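PDB 3R4R: hypothetical fimbrial assembly protein from Parabacteroides distasonis, which is a putative subunit of the tip of fimbriae, the surface filaments that mediate cell adhesion and biofilm formation. Local coordinates for residues Q45-A50 / K67-M72. Numbering follows the deposited sequence.
Sequences QNCHVA and KDLGEM
Asn46 and Leu69 bring the two backbones to their nearest approach, with CA atoms 7.3 Å apart, where the beginning of strand 46-52 passes the short, weakly bonded helix 66-69. Leu69 supplies most of the contact, and the case illustrates how a single branched residue can use its two methyl groups differently at the start of a strand, one against main chain and one against a side chain. Leu69 points toward the strand and divides its contacts between these two branches. Leu69 CD1 meets the peptide link between Gln45 and Asn46, lying 3.4 Å from Gln45 O and 3.5 Å from Asn46 N. Leu69 CD2 rests 3.8 Å from Cys47 SG, an apolar contact that the thiol makes from a position between its own backbone N and carbonyl carbon (chi1 65°). Both Cys47 and Leu69 also touch Leu83 of strand 78-90, which places the contact within the packing of the N-terminal beta domain of this FimA/Mfa1-family protein. Here strand 46-52 runs antiparallel to strand 58-65 on one flank and strand 96-104 on the other, and the helix follows directly on strand 58-65. Gly70, with phi 70°, then leaves the helical conformation and leads the chain toward strand 73-75. The polar ends nearby are engaged elsewhere: Gln45 NE2 hydrogen-bonds to Ser140 O, and Asn46 OD1 to Asn107 N.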
loop_
_atom_site.group_PDB
_atom_site.type_symbol
_atom_site.label_atom_id
_atom_site.label_comp_id
_atom_site.label_asym_id
_atom_site.label_seq_id
_atom_site.Cartn_x
_atom_site.Cartn_y
_atom_site.Cartn_z
ATOM N N GLN A 45 1.122 7.675 -9.996
ATOM C CA GLN A 45 0.537 8.270 -11.191
ATOM C C GLN A 45 -0.358 9.437 -10.812
ATOM O O GLN A 45 -0.570 10.322 -11.629
ATOM C CB GLN A 45 -0.252 7.230 -11.990
ATOM C CG GLN A 45 0.604 6.099 -12.550
ATOM C CD GLN A 45 -0.163 5.220 -13.505
ATOM O OE1 GLN A 45 -0.730 5.675 -14.500
ATOM N NE2 GLN A 45 -0.099 3.923 -13.289
ATOM N N ASN A 46 -0.853 9.458 -9.570
ATOM C CA ASN A 46 -1.754 10.477 -9.025
ATOM C C ASN A 46 -1.791 10.395 -7.499
ATOM O O ASN A 46 -1.467 9.354 -6.944
ATOM C CB ASN A 46 -3.173 10.303 -9.605
ATOM C CG ASN A 46 -3.861 9.000 -9.248
ATOM O OD1 ASN A 46 -4.239 8.755 -8.099
ATOM N ND2 ASN A 46 -4.136 8.183 -10.241
ATOM N N CYS A 47 -2.185 11.459 -6.824
ATOM C CA CYS A 47 -2.310 11.454 -5.369
ATOM C C CYS A 47 -3.290 12.529 -4.924
ATOM O O CYS A 47 -3.599 13.466 -5.655
ATOM C CB CYS A 47 -0.959 11.625 -4.662
ATOM S SG CYS A 47 -0.141 13.223 -4.940
ATOM N N HIS A 48 -3.761 12.356 -3.689
ATOM C CA HIS A 48 -4.615 13.228 -2.928
ATOM C C HIS A 48 -3.825 13.681 -1.717
ATOM O O HIS A 48 -3.312 12.847 -0.977
ATOM C CB HIS A 48 -5.953 12.539 -2.552
ATOM C CG HIS A 48 -6.805 13.339 -1.611
ATOM N ND1 HIS A 48 -7.651 14.330 -2.062
ATOM C CD2 HIS A 48 -6.920 13.248 -0.267
ATOM C CE1 HIS A 48 -8.238 14.816 -0.979
ATOM N NE2 HIS A 48 -7.820 14.207 0.116
ATOM N N VAL A 49 -3.676 14.996 -1.544
ATOM C CA VAL A 49 -2.951 15.547 -0.400
ATOM C C VAL A 49 -3.950 16.358 0.411
ATOM O O VAL A 49 -4.692 17.170 -0.138
ATOM C CB VAL A 49 -1.700 16.370 -0.840
ATOM C CG1 VAL A 49 -1.050 17.092 0.333
ATOM C CG2 VAL A 49 -0.686 15.480 -1.553
ATOM N N ALA A 50 -4.009 16.072 1.700
ATOM C CA ALA A 50 -4.907 16.738 2.625
ATOM C C ALA A 50 -4.106 17.362 3.754
ATOM O O ALA A 50 -3.171 16.734 4.243
ATOM C CB ALA A 50 -5.937 15.740 3.162
ATOM N N LYS A 67 1.344 14.818 -14.698
ATOM C CA LYS A 67 2.038 16.028 -15.169
ATOM C C LYS A 67 2.517 16.916 -13.990
ATOM O O LYS A 67 3.493 17.650 -14.145
ATOM C CB LYS A 67 1.127 16.849 -16.092
ATOM N N ASP A 68 1.844 16.820 -12.818
ATOM C CA ASP A 68 2.092 17.610 -11.610
ATOM C C ASP A 68 3.177 16.989 -10.736
ATOM O O ASP A 68 4.006 17.710 -10.182
ATOM C CB ASP A 68 0.783 17.717 -10.800
ATOM C CG ASP A 68 -0.425 18.175 -11.604
ATOM O OD1 ASP A 68 -0.361 19.282 -12.200
ATOM O OD2 ASP A 68 -1.455 17.458 -11.591
ATOM N N LEU A 69 3.173 15.650 -10.629
ATOM C CA LEU A 69 4.081 14.836 -9.806
ATOM C C LEU A 69 5.525 14.889 -10.306
ATOM O O LEU A 69 6.458 14.661 -9.526
ATOM C CB LEU A 69 3.603 13.381 -9.792
ATOM C CG LEU A 69 2.345 13.144 -8.972
ATOM C CD1 LEU A 69 1.531 12.076 -9.543
ATOM C CD2 LEU A 69 2.677 12.903 -7.529
ATOM N N GLY A 70 5.687 15.204 -11.586
ATOM C CA GLY A 70 6.988 15.309 -12.225
ATOM C C GLY A 70 7.665 13.959 -12.377
ATOM O O GLY A 70 6.979 12.939 -12.449
ATOM N N GLU A 71 9.010 13.919 -12.363
ATOM C CA GLU A 71 9.739 12.665 -12.533
ATOM C C GLU A 71 10.158 12.075 -11.162
ATOM O O GLU A 71 10.226 12.794 -10.156
ATOM C CB GLU A 71 10.973 12.899 -13.435
ATOM C CG GLU A 71 11.549 11.628 -14.044
ATOM C CD GLU A 71 10.540 10.816 -14.837
ATOM O OE1 GLU A 71 10.048 11.320 -15.873
ATOM O OE2 GLU A 71 10.213 9.689 -14.398
HETATM N N MSE A 72 10.373 10.754 -11.122
HETATM C CA MSE A 72 10.798 10.069 -9.898
HETATM C C MSE A 72 12.308 10.284 -9.717
HETATM O O MSE A 72 13.123 9.780 -10.489
HETATM C CB MSE A 72 10.438 8.568 -9.903
HETATM C CG MSE A 72 10.686 7.879 -8.558
HETATM SE SE MSE A 72 10.905 5.906 -8.657
HETATM C CE MSE A 72 9.174 5.474 -9.270
#